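Local structure of hypothetical protein (Neisseria meningitidis Z2491, 2F46) at residues N49-D52 with R53-E56; E92-R95 with Q96-Q100; C115-L118 with W119-R123; V142-E145 with N146-E149. The protein is a putative phosphatase, probably removing phosphate groups, with a fold that serves as a scaffold for nonclassical, eukaryotic-like phosphatases. All coordinates share one frame; numbering follows the deposited sequence. Where two conformers were deposited one is given.

Interaction 1. Residues N49-D52 with R53-E56; sequences NRPD and REEE
Arg50 reaches along the loop and meets Glu54 and Glu55 with two different edges of its guanidinium group. NE donates to Glu54 OE1 at 2.8 Å. NH2 donates to Glu55 OE2, also at 2.8 Å, and this bond is almost straight at 176°. Both acceptors lie close to the guanidinium plane, so the arginine is gripped edge-on. The carboxylates are turned differently against it. That of Glu54 stands steeply, its plane 79° from the guanidinium plane, and OE1 is approached on its anti side from out of the carboxylate plane. That of Glu55 is less steeply turned and uses its anti lone pair. Arg50 gets there by a fully extended chain, with CG opposite the backbone N (chi1 -165°).

The three residues form a salt-bridge network in the loop that follows strand 45-48 and leads to helix 61-68. Arg114 joins it by pairing with Glu54 OE2. Glu55 OE2 is held by three partners, Arg50 NH2, Arg110 NE and water 1, which together fix this carboxylate. Water 1 also accepts from Arg50 NH1. Water 2 accepts from Arg50 NH2 at 3.1 Å and gives a weak bond to Glu54 OE1.

The other carboxylate oxygen of Glu54 sits against the proline ring, with OE2 3.4 Å from Pro51 CD. Asp52 and Arg53 turn their polar ends to other partners: Asp52 OD1 accepts from the backbone N of Phe61, and Arg53 NE pairs with Asp60.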
loop_
_atom_site.group_PDB
_atom_site.type_symbol
_atom_site.label_atom_id
_atom_site.label_comp_id
_atom_site.label_asym_id
_atom_site.label_seq_id
_atom_site.Cartn_x
_atom_site.Cartn_y
_atom_site.Cartn_z
ATOM N N ASN A 49 5.966 0.520 0.455
ATOM C CA ASN A 49 6.285 -0.894 0.193
ATOM C C ASN A 49 7.295 -1.141 -0.915
ATOM O O ASN A 49 7.386 -2.228 -1.453
ATOM C CB ASN A 49 5.004 -1.737 -0.042
ATOM C CG ASN A 49 4.117 -1.841 1.180
ATOM O OD1 ASN A 49 2.921 -1.496 1.137
ATOM N ND2 ASN A 49 4.659 -2.386 2.289
ATOM N N ARG A 50 8.020 -0.065 -1.257
ATOM C CA ARG A 50 8.959 -0.032 -2.371
ATOM C C ARG A 50 10.367 0.125 -1.843
ATOM O O ARG A 50 10.637 1.091 -1.133
ATOM C CB ARG A 50 8.656 1.148 -3.321
ATOM C CG ARG A 50 9.339 1.011 -4.643
ATOM C CD ARG A 50 8.998 2.169 -5.536
ATOM N NE ARG A 50 9.498 1.884 -6.846
ATOM C CZ ARG A 50 9.426 2.700 -7.879
ATOM N NH1 ARG A 50 8.907 3.908 -7.762
ATOM N NH2 ARG A 50 9.889 2.288 -9.042
ATOM N N PRO A 51 11.280 -0.787 -2.219
ATOM C CA PRO A 51 12.699 -0.489 -1.943
ATOM C C PRO A 51 13.121 0.826 -2.600
ATOM O O PRO A 51 12.680 1.141 -3.687
ATOM C CB PRO A 51 13.430 -1.665 -2.600
ATOM C CG PRO A 51 12.377 -2.752 -2.741
ATOM C CD PRO A 51 11.112 -2.015 -3.013
ATOM N N ASP A 52 14.028 1.557 -1.949
ATOM C CA ASP A 52 14.614 2.742 -2.569
ATOM C C ASP A 52 15.450 2.290 -3.777
ATOM O O ASP A 52 15.976 1.166 -3.770
ATOM C CB ASP A 52 15.525 3.493 -1.594
ATOM C CG ASP A 52 14.785 4.238 -0.483
ATOM O OD1 ASP A 52 13.592 4.568 -0.648
ATOM O OD2 ASP A 52 15.432 4.506 0.567
ATOM N N ARG A 53 15.545 3.177 -4.765
ATOM C CA ARG A 53 16.478 3.068 -5.914
ATOM C C ARG A 53 16.061 2.000 -6.903
ATOM O O ARG A 53 16.899 1.453 -7.629
ATOM C CB ARG A 53 17.923 2.865 -5.441
ATOM C CG ARG A 53 18.372 3.849 -4.399
ATOM C CD ARG A 53 18.298 5.259 -4.925
ATOM N NE ARG A 53 18.589 6.187 -3.838
ATOM C CZ ARG A 53 19.815 6.570 -3.463
ATOM N NH1 ARG A 53 20.901 6.145 -4.111
ATOM N NH2 ARG A 53 19.945 7.380 -2.413
ATOM N N GLU A 54 14.753 1.751 -7.001
ATOM C CA GLU A 54 14.248 0.945 -8.099
ATOM C C GLU A 54 14.359 1.683 -9.426
ATOM O O GLU A 54 14.602 1.048 -10.439
ATOM C CB GLU A 54 12.793 0.470 -7.860
ATOM C CG GLU A 54 12.700 -0.666 -6.881
ATOM C CD GLU A 54 11.334 -1.374 -6.850
ATOM O OE1 GLU A 54 10.342 -0.768 -7.316
ATOM O OE2 GLU A 54 11.310 -2.550 -6.353
ATOM N N GLU A 55 14.168 2.997 -9.416
ATOM C CA GLU A 55 14.345 3.857 -10.605
ATOM C C GLU A 55 15.142 5.092 -10.210
ATOM O O GLU A 55 15.086 5.525 -9.063
ATOM C CB GLU A 55 13.023 4.330 -11.156
ATOM C CG GLU A 55 12.085 3.256 -11.533
ATOM C CD GLU A 55 10.787 3.830 -12.068
ATOM O OE1 GLU A 55 10.753 4.245 -13.245
ATOM O OE2 GLU A 55 9.799 3.874 -11.317
ATOM N N GLU A 56 15.854 5.685 -11.177
ATOM C CA GLU A 56 16.712 6.847 -10.900
ATOM C C GLU A 56 15.943 8.062 -10.434
ATOM O O GLU A 56 16.426 8.809 -9.584
ATOM C CB GLU A 56 17.526 7.233 -12.143
HETATM O O HOH W 1 8.259 5.478 -10.116
HETATM O O HOH W 2 10.570 -0.242 -10.612
#

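Interaction 2. Residues E92-R95 with Q96-Q100; sequences ETFR and QLIGQ
Glu92 O accepts from Gln96 N at 2.9 Å, the first of four consecutive i to i+4 bonds in helix 88-99. The CG of Gln96 also rests near this carbonyl, 3.3 Å from Glu92 O. The Glu92 side chain was modelled in two positions, so its bonds are tentative. In one of them it folds back and OE1 takes Arg95 NH1 at 2.6 Å, a salt bridge at the edge of the guanidinium and near its plane. In the same position OE2 pairs with Arg122 of helix 113-125.

Thr93 follows. Its carbonyl accepts from Leu97 N, while its CG2 lies beside Leu97 CD1 at 4.1 Å, the two side chains pointing the same way. Its hydroxyl turns back to His89 O.

Phe94 makes the main apolar contact. Ile98 CD1 sits over one face of its ring, 3.8 Å from the centroid and 30° off the normal, a CH-pi contact. The methyl comes closest to Phe94 CE2, at 3.4 Å. The ring can take this place because CG is swung opposite the backbone N (chi1 -171°), and the side chains cross at a slant. Phe94 and Ile98 also lie against Ile47 of strand 45-48.

Arg95 closes the series, its carbonyl accepting from Gly99 N at 2.9 Å.

The chemistry divides the helix between a charged side and an apolar one. Phe94, Leu97 and Ile98 pack on the sheet, while Glu92, in the conformer described, would probably ease the close approach of Arg95 and Arg122.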
loop_
_atom_site.group_PDB
_atom_site.type_symbol
_atom_site.label_atom_id
_atom_site.label_comp_id
_atom_site.label_asym_id
_atom_site.label_seq_id
_atom_site.Cartn_x
_atom_site.Cartn_y
_atom_site.Cartn_z
ATOM N N GLU A 92 1.734 -10.367 7.377
ATOM C CA GLU A 92 1.319 -10.064 8.750
ATOM C C GLU A 92 1.994 -8.779 9.277
ATOM O O GLU A 92 1.375 -8.066 10.048
ATOM C CB GLU A 92 1.531 -11.274 9.653
ATOM C CG GLU A 92 0.686 -12.451 9.256
ATOM C CD GLU A 92 -0.780 -12.156 9.318
ATOM O OE1 GLU A 92 -1.248 -11.769 10.387
ATOM O OE2 GLU A 92 -1.475 -12.285 8.313
ATOM N N THR A 93 3.207 -8.448 8.842
ATOM C CA THR A 93 3.776 -7.139 9.203
ATOM C C THR A 93 2.913 -5.971 8.673
ATOM O O THR A 93 2.629 -5.024 9.398
ATOM C CB THR A 93 5.198 -6.996 8.733
ATOM O OG1 THR A 93 6.066 -7.847 9.521
ATOM C CG2 THR A 93 5.705 -5.568 8.844
ATOM N N PHE A 94 2.403 -6.094 7.449
ATOM C CA PHE A 94 1.522 -5.036 6.916
ATOM C C PHE A 94 0.245 -4.946 7.736
ATOM O O PHE A 94 -0.202 -3.882 8.115
ATOM C CB PHE A 94 1.253 -5.378 5.450
ATOM C CG PHE A 94 0.530 -4.296 4.660
ATOM C CD1 PHE A 94 1.184 -3.171 4.221
ATOM C CD2 PHE A 94 -0.812 -4.487 4.326
ATOM C CE1 PHE A 94 0.507 -2.227 3.454
ATOM C CE2 PHE A 94 -1.480 -3.536 3.557
ATOM C CZ PHE A 94 -0.819 -2.411 3.151
ATOM N N ARG A 95 -0.350 -6.111 8.024
ATOM C CA ARG A 95 -1.551 -6.163 8.847
ATOM C C ARG A 95 -1.353 -5.475 10.201
ATOM O O ARG A 95 -2.198 -4.710 10.634
ATOM C CB ARG A 95 -1.936 -7.619 9.068
ATOM C CG ARG A 95 -3.108 -7.817 9.951
ATOM C CD ARG A 95 -3.032 -9.183 10.502
ATOM N NE ARG A 95 -4.291 -9.563 11.097
ATOM C CZ ARG A 95 -4.534 -10.773 11.597
ATOM N NH1 ARG A 95 -3.611 -11.728 11.545
ATOM N NH2 ARG A 95 -5.719 -11.030 12.131
ATOM N N GLN A 96 -0.231 -5.758 10.839
ATOM C CA GLN A 96 0.092 -5.178 12.139
ATOM C C GLN A 96 0.333 -3.688 12.060
ATOM O O GLN A 96 -0.147 -2.934 12.930
ATOM C CB GLN A 96 1.320 -5.847 12.755
ATOM C CG GLN A 96 1.073 -7.281 13.198
ATOM C CD GLN A 96 2.244 -7.887 14.009
ATOM O OE1 GLN A 96 2.884 -7.184 14.813
ATOM N NE2 GLN A 96 2.498 -9.194 13.829
ATOM N N LEU A 97 1.066 -3.237 11.041
ATOM C CA LEU A 97 1.312 -1.805 10.899
ATOM C C LEU A 97 0.004 -1.066 10.765
ATOM O O LEU A 97 -0.196 -0.054 11.446
ATOM C CB LEU A 97 2.193 -1.516 9.687
ATOM C CG LEU A 97 3.650 -1.917 9.795
ATOM C CD1 LEU A 97 4.322 -1.771 8.418
ATOM C CD2 LEU A 97 4.376 -1.125 10.866
ATOM N N ILE A 98 -0.916 -1.587 9.963
ATOM C CA ILE A 98 -2.238 -0.975 9.858
ATOM C C ILE A 98 -2.988 -1.074 11.197
ATOM O O ILE A 98 -3.624 -0.109 11.625
ATOM C CB ILE A 98 -3.040 -1.588 8.701
ATOM C CG1 ILE A 98 -2.385 -1.190 7.356
ATOM C CG2 ILE A 98 -4.547 -1.176 8.785
ATOM C CD1 ILE A 98 -2.885 -1.967 6.181
ATOM N N GLY A 99 -2.919 -2.213 11.867
ATOM C CA GLY A 99 -3.686 -2.368 13.101
ATOM C C GLY A 99 -3.322 -1.375 14.175
ATOM O O GLY A 99 -4.191 -0.966 14.959
ATOM N N GLN A 100 -2.065 -0.967 14.190
ATOM C CA GLN A 100 -1.535 -0.112 15.239
ATOM C C GLN A 100 -1.403 1.331 14.776
ATOM O O GLN A 100 -0.889 2.179 15.509
ATOM C CB GLN A 100 -0.177 -0.636 15.685
ATOM C CG GLN A 100 -0.185 -2.058 16.206
#

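Interaction 3. Residues C115-L118 with W119-R123; sequences CSLL and WGFRR
Helix 113-125 follows strand 105-108 after a short loop and packs between helix 88-99 and helix 130-139, largely buried. Three successive i to i+4 backbone bonds join its turns here, accepted by Cys115, Ser116 and Leu117. Trp119 N donates to Cys115 O at 3.0 Å, and Phe121 N donates to Leu117 O at 2.8 Å; both are nearly straight at 172°. Gly120 N, 2.8 Å from Ser116 O, makes a more bent bond.

The two aromatic side chains leave the helix differently. Phe121 has CG beside its backbone N (chi1 -77°), which folds the ring back over the preceding turn. Its CD2 comes within 3.1 Å of Leu117 O, and its CE2 lies 4.1 Å from Leu117 CB. Trp119 has CG opposite the backbone N instead, and its indole turns outward from that turn. The edge of the indole still faces Ser116 O, with CE3 at 3.8 Å. Over one face of the indole sits Arg123 CG, 3.5 Å above the plane. The ring also touches Leu24 and Ile133.

Gly120 has no side chain and is buried. The contact therefore rests on backbone bonds and apolar surfaces, while polar side-chain groups are satisfied by outside partners: Trp119 NE1 by Asp21, and Arg122 NE by Glu126.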
loop_
_atom_site.group_PDB
_atom_site.type_symbol
_atom_site.label_atom_id
_atom_site.label_comp_id
_atom_site.label_asym_id
_atom_site.label_seq_id
_atom_site.Cartn_x
_atom_site.Cartn_y
_atom_site.Cartn_z
ATOM N N CYS A 115 1.180 -3.186 -2.295
ATOM C CA CYS A 115 0.259 -2.856 -1.208
ATOM C C CYS A 115 -0.999 -3.733 -1.313
ATOM O O CYS A 115 -1.458 -4.374 -0.352
ATOM C CB CYS A 115 -0.089 -1.368 -1.228
ATOM S SG CYS A 115 1.352 -0.258 -1.531
ATOM N N SER A 116 -1.518 -3.783 -2.542
ATOM C CA SER A 116 -2.750 -4.507 -2.786
ATOM C C SER A 116 -2.557 -6.001 -2.552
ATOM O O SER A 116 -3.459 -6.701 -2.078
ATOM C CB SER A 116 -3.266 -4.205 -4.189
ATOM O OG SER A 116 -3.510 -2.825 -4.375
ATOM N N LEU A 117 -1.380 -6.518 -2.869
ATOM C CA LEU A 117 -1.089 -7.924 -2.583
ATOM C C LEU A 117 -0.928 -8.199 -1.089
ATOM O O LEU A 117 -1.400 -9.236 -0.577
ATOM C CB LEU A 117 0.163 -8.362 -3.294
ATOM C CG LEU A 117 0.042 -8.612 -4.774
ATOM C CD1 LEU A 117 1.386 -8.829 -5.377
ATOM C CD2 LEU A 117 -0.801 -9.824 -5.056
ATOM N N LEU A 118 -0.242 -7.338 -0.366
ATOM C CA LEU A 118 -0.102 -7.541 1.066
ATOM C C LEU A 118 -1.485 -7.572 1.730
ATOM O O LEU A 118 -1.752 -8.432 2.593
ATOM C CB LEU A 118 0.793 -6.459 1.674
ATOM C CG LEU A 118 2.264 -6.577 1.249
ATOM C CD1 LEU A 118 2.981 -5.288 1.580
ATOM C CD2 LEU A 118 2.963 -7.762 1.924
ATOM N N TRP A 119 -2.352 -6.639 1.337
ATOM C CA TRP A 119 -3.753 -6.585 1.784
ATOM C C TRP A 119 -4.459 -7.849 1.354
ATOM O O TRP A 119 -5.076 -8.566 2.162
ATOM C CB TRP A 119 -4.440 -5.356 1.198
ATOM C CG TRP A 119 -5.868 -5.242 1.467
ATOM C CD1 TRP A 119 -6.445 -4.660 2.551
ATOM C CD2 TRP A 119 -6.917 -5.661 0.618
ATOM N NE1 TRP A 119 -7.821 -4.759 2.451
ATOM C CE2 TRP A 119 -8.132 -5.365 1.266
ATOM C CE3 TRP A 119 -6.947 -6.299 -0.630
ATOM C CZ2 TRP A 119 -9.361 -5.646 0.705
ATOM C CZ3 TRP A 119 -8.181 -6.565 -1.199
ATOM C CH2 TRP A 119 -9.363 -6.275 -0.515
ATOM N N GLY A 120 -4.318 -8.193 0.086
ATOM C CA GLY A 120 -5.104 -9.286 -0.511
ATOM C C GLY A 120 -4.742 -10.660 0.006
ATOM O O GLY A 120 -5.617 -11.494 0.178
ATOM N N PHE A 121 -3.480 -10.960 0.240
ATOM C CA PHE A 121 -3.075 -12.246 0.834
ATOM C C PHE A 121 -3.710 -12.453 2.219
ATOM O O PHE A 121 -4.058 -13.599 2.601
ATOM C CB PHE A 121 -1.555 -12.335 0.956
ATOM C CG PHE A 121 -0.854 -12.624 -0.321
ATOM C CD1 PHE A 121 -1.240 -13.647 -1.121
ATOM C CD2 PHE A 121 0.238 -11.846 -0.716
ATOM C CE1 PHE A 121 -0.553 -13.894 -2.301
ATOM C CE2 PHE A 121 0.918 -12.109 -1.871
ATOM C CZ PHE A 121 0.534 -13.079 -2.661
ATOM N N ARG A 122 -3.841 -11.366 2.955
ATOM C CA ARG A 122 -4.455 -11.416 4.296
ATOM C C ARG A 122 -5.950 -11.688 4.189
ATOM O O ARG A 122 -6.476 -12.543 4.948
ATOM C CB ARG A 122 -4.155 -10.132 5.057
ATOM C CG ARG A 122 -4.759 -10.019 6.420
ATOM C CD ARG A 122 -4.297 -11.118 7.342
ATOM N NE ARG A 122 -5.355 -11.392 8.300
ATOM C CZ ARG A 122 -5.414 -12.463 9.081
ATOM N NH1 ARG A 122 -4.447 -13.373 9.070
ATOM N NH2 ARG A 122 -6.446 -12.604 9.904
ATOM N N ARG A 123 -6.631 -11.022 3.254
ATOM C CA ARG A 123 -8.066 -11.240 2.973
ATOM C C ARG A 123 -8.290 -12.687 2.558
ATOM O O ARG A 123 -9.309 -13.296 2.949
ATOM C CB ARG A 123 -8.583 -10.302 1.876
ATOM C CG ARG A 123 -8.411 -8.818 2.107
ATOM C CD ARG A 123 -9.314 -8.221 3.177
ATOM N NE ARG A 123 -8.923 -8.505 4.549
ATOM C CZ ARG A 123 -7.872 -7.978 5.186
ATOM N NH1 ARG A 123 -7.036 -7.137 4.587
ATOM N NH2 ARG A 123 -7.638 -8.315 6.455
#

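Interaction 4. Residues V142-E145 with N146-E149; sequences VNLE and NFRE
Phe147 N donates to Leu144 O at 2.9 Å, from above the carbonyl plane. The backbone turns tightly here. Arg148 N makes a longer bond of 3.3 Å to Glu145 O, again from above. Water 3 links Asn143 O to Asn146 N across the turn.

Leu144 and Phe147 make the apolar half. Leu144 CD2 lies 4.0 Å from Phe147 CD2, and Phe147 also packs on Leu117 and Thr113 of helix 113-125.

Glu145 and Arg148 make a charged pair on the outside. Glu145 was modelled in two conformers, and the pairing holds for one of them. There Arg148 NH2 lies 3.2 Å from Glu145 OE2, which is met on its syn side and from out of the carboxylate plane. The bonds from NH2 and NE to Glu145 OE1 are weak, so the salt bridge is loose and forked. The two side chains lie alongside each other and point the same way, with the carboxylate and guanidinium planes 41° apart. A bend at chi3 (-69°) turns the Arg148 guanidinium this way. Its NH1 pairs with Asp131.

Asn143 OD1 accepts from Glu145 N at 2.9 Å, which makes an Asx turn. It leads through the short 3-10 turn at Glu145 and Asn146 into helix 148-153, with Phe147 at the N-cap position.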
loop_
_atom_site.group_PDB
_atom_site.type_symbol
_atom_site.label_atom_id
_atom_site.label_comp_id
_atom_site.label_asym_id
_atom_site.label_seq_id
_atom_site.Cartn_x
_atom_site.Cartn_y
_atom_site.Cartn_z
ATOM N N VAL A 142 -5.917 -1.074 -9.247
ATOM C CA VAL A 142 -4.822 -2.043 -9.378
ATOM C C VAL A 142 -5.366 -3.384 -9.842
ATOM O O VAL A 142 -6.254 -3.981 -9.218
ATOM C CB VAL A 142 -4.084 -2.200 -8.017
ATOM C CG1 VAL A 142 -3.080 -3.324 -8.066
ATOM C CG2 VAL A 142 -3.345 -0.954 -7.660
ATOM N N ASN A 143 -4.781 -3.929 -10.915
ATOM C CA ASN A 143 -5.172 -5.213 -11.448
ATOM C C ASN A 143 -4.286 -6.327 -10.878
ATOM O O ASN A 143 -3.074 -6.358 -11.125
ATOM C CB ASN A 143 -5.019 -5.184 -12.980
ATOM C CG ASN A 143 -5.649 -6.375 -13.649
ATOM O OD1 ASN A 143 -5.896 -7.401 -13.031
ATOM N ND2 ASN A 143 -5.960 -6.229 -14.934
ATOM N N LEU A 144 -4.883 -7.226 -10.091
ATOM C CA LEU A 144 -4.155 -8.365 -9.514
ATOM C C LEU A 144 -4.433 -9.690 -10.233
ATOM O O LEU A 144 -4.116 -10.760 -9.703
ATOM C CB LEU A 144 -4.525 -8.552 -8.035
ATOM C CG LEU A 144 -4.107 -7.393 -7.143
ATOM C CD1 LEU A 144 -4.556 -7.698 -5.701
ATOM C CD2 LEU A 144 -2.589 -7.134 -7.216
ATOM N N GLU A 145 -4.972 -9.634 -11.451
ATOM C CA GLU A 145 -5.342 -10.860 -12.171
ATOM C C GLU A 145 -4.148 -11.800 -12.390
ATOM O O GLU A 145 -4.296 -13.027 -12.343
ATOM C CB GLU A 145 -6.019 -10.515 -13.503
ATOM C CG GLU A 145 -7.517 -10.153 -13.375
ATOM C CD GLU A 145 -8.424 -11.370 -13.167
ATOM O OE1 GLU A 145 -7.954 -12.520 -13.297
ATOM O OE2 GLU A 145 -9.619 -11.183 -12.878
ATOM N N ASN A 146 -2.962 -11.233 -12.585
ATOM C CA ASN A 146 -1.752 -12.048 -12.773
ATOM C C ASN A 146 -1.260 -12.724 -11.497
ATOM O O ASN A 146 -0.290 -13.464 -11.560
ATOM C CB ASN A 146 -0.615 -11.240 -13.394
ATOM C CG ASN A 146 -0.905 -10.807 -14.814
ATOM O OD1 ASN A 146 -1.525 -11.532 -15.559
ATOM N ND2 ASN A 146 -0.431 -9.637 -15.181
ATOM N N PHE A 147 -1.909 -12.452 -10.353
ATOM C CA PHE A 147 -1.572 -13.069 -9.072
ATOM C C PHE A 147 -2.667 -13.973 -8.559
ATOM O O PHE A 147 -2.613 -14.412 -7.409
ATOM C CB PHE A 147 -1.270 -11.972 -8.037
ATOM C CG PHE A 147 -0.141 -11.092 -8.436
ATOM C CD1 PHE A 147 1.169 -11.477 -8.240
ATOM C CD2 PHE A 147 -0.386 -9.889 -9.081
ATOM C CE1 PHE A 147 2.221 -10.661 -8.617
ATOM C CE2 PHE A 147 0.670 -9.073 -9.431
ATOM C CZ PHE A 147 1.963 -9.485 -9.251
ATOM N N ARG A 148 -3.632 -14.289 -9.417
ATOM C CA ARG A 148 -4.771 -15.106 -8.999
ATOM C C ARG A 148 -4.364 -16.415 -8.306
ATOM O O ARG A 148 -4.903 -16.748 -7.245
ATOM C CB ARG A 148 -5.660 -15.418 -10.193
ATOM C CG ARG A 148 -6.802 -16.347 -9.835
ATOM C CD ARG A 148 -7.636 -16.615 -11.043
ATOM N NE ARG A 148 -8.332 -15.399 -11.411
ATOM C CZ ARG A 148 -9.414 -14.946 -10.778
ATOM N NH1 ARG A 148 -9.939 -15.631 -9.763
ATOM N NH2 ARG A 148 -9.990 -13.814 -11.167
ATOM N N GLU A 149 -3.402 -17.118 -8.889
ATOM C CA GLU A 149 -2.983 -18.418 -8.344
ATOM C C GLU A 149 -2.374 -18.297 -6.950
ATOM O O GLU A 149 -2.689 -19.092 -6.050
ATOM C CB GLU A 149 -1.999 -19.090 -9.291
ATOM C CG GLU A 149 -2.636 -19.541 -10.584
ATOM C CD GLU A 149 -1.625 -19.939 -11.654
ATOM O OE1 GLU A 149 -0.446 -20.228 -11.320
ATOM O OE2 GLU A 149 -2.024 -19.964 -12.843
HETATM O O HOH W 3 -2.084 -8.430 -12.488
#

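How the interactions relate
Interactions 1 to 4 come in order along one chain. The first three belong to the phosphatase-like part of the sequence. Interaction 1 sits in the loop after strand 45-48, interaction 2 on helix 88-99, interaction 3 on helix 113-125, and interaction 4 at the start of helix 148-153. Interaction 3 is the hub. Its centre is about 11 Å from those of interactions 2 and 4, and it touches all three others. Asn49 reaches Phe94 and Leu118, so the residue just after strand 45-48 meets both helices. Interaction 4 stays about 11 Å from interactions 1 and 2 at the nearest atoms. Helix 113-125 thus ties this residue, helix 88-99 and the C-terminal segment into one compact unit.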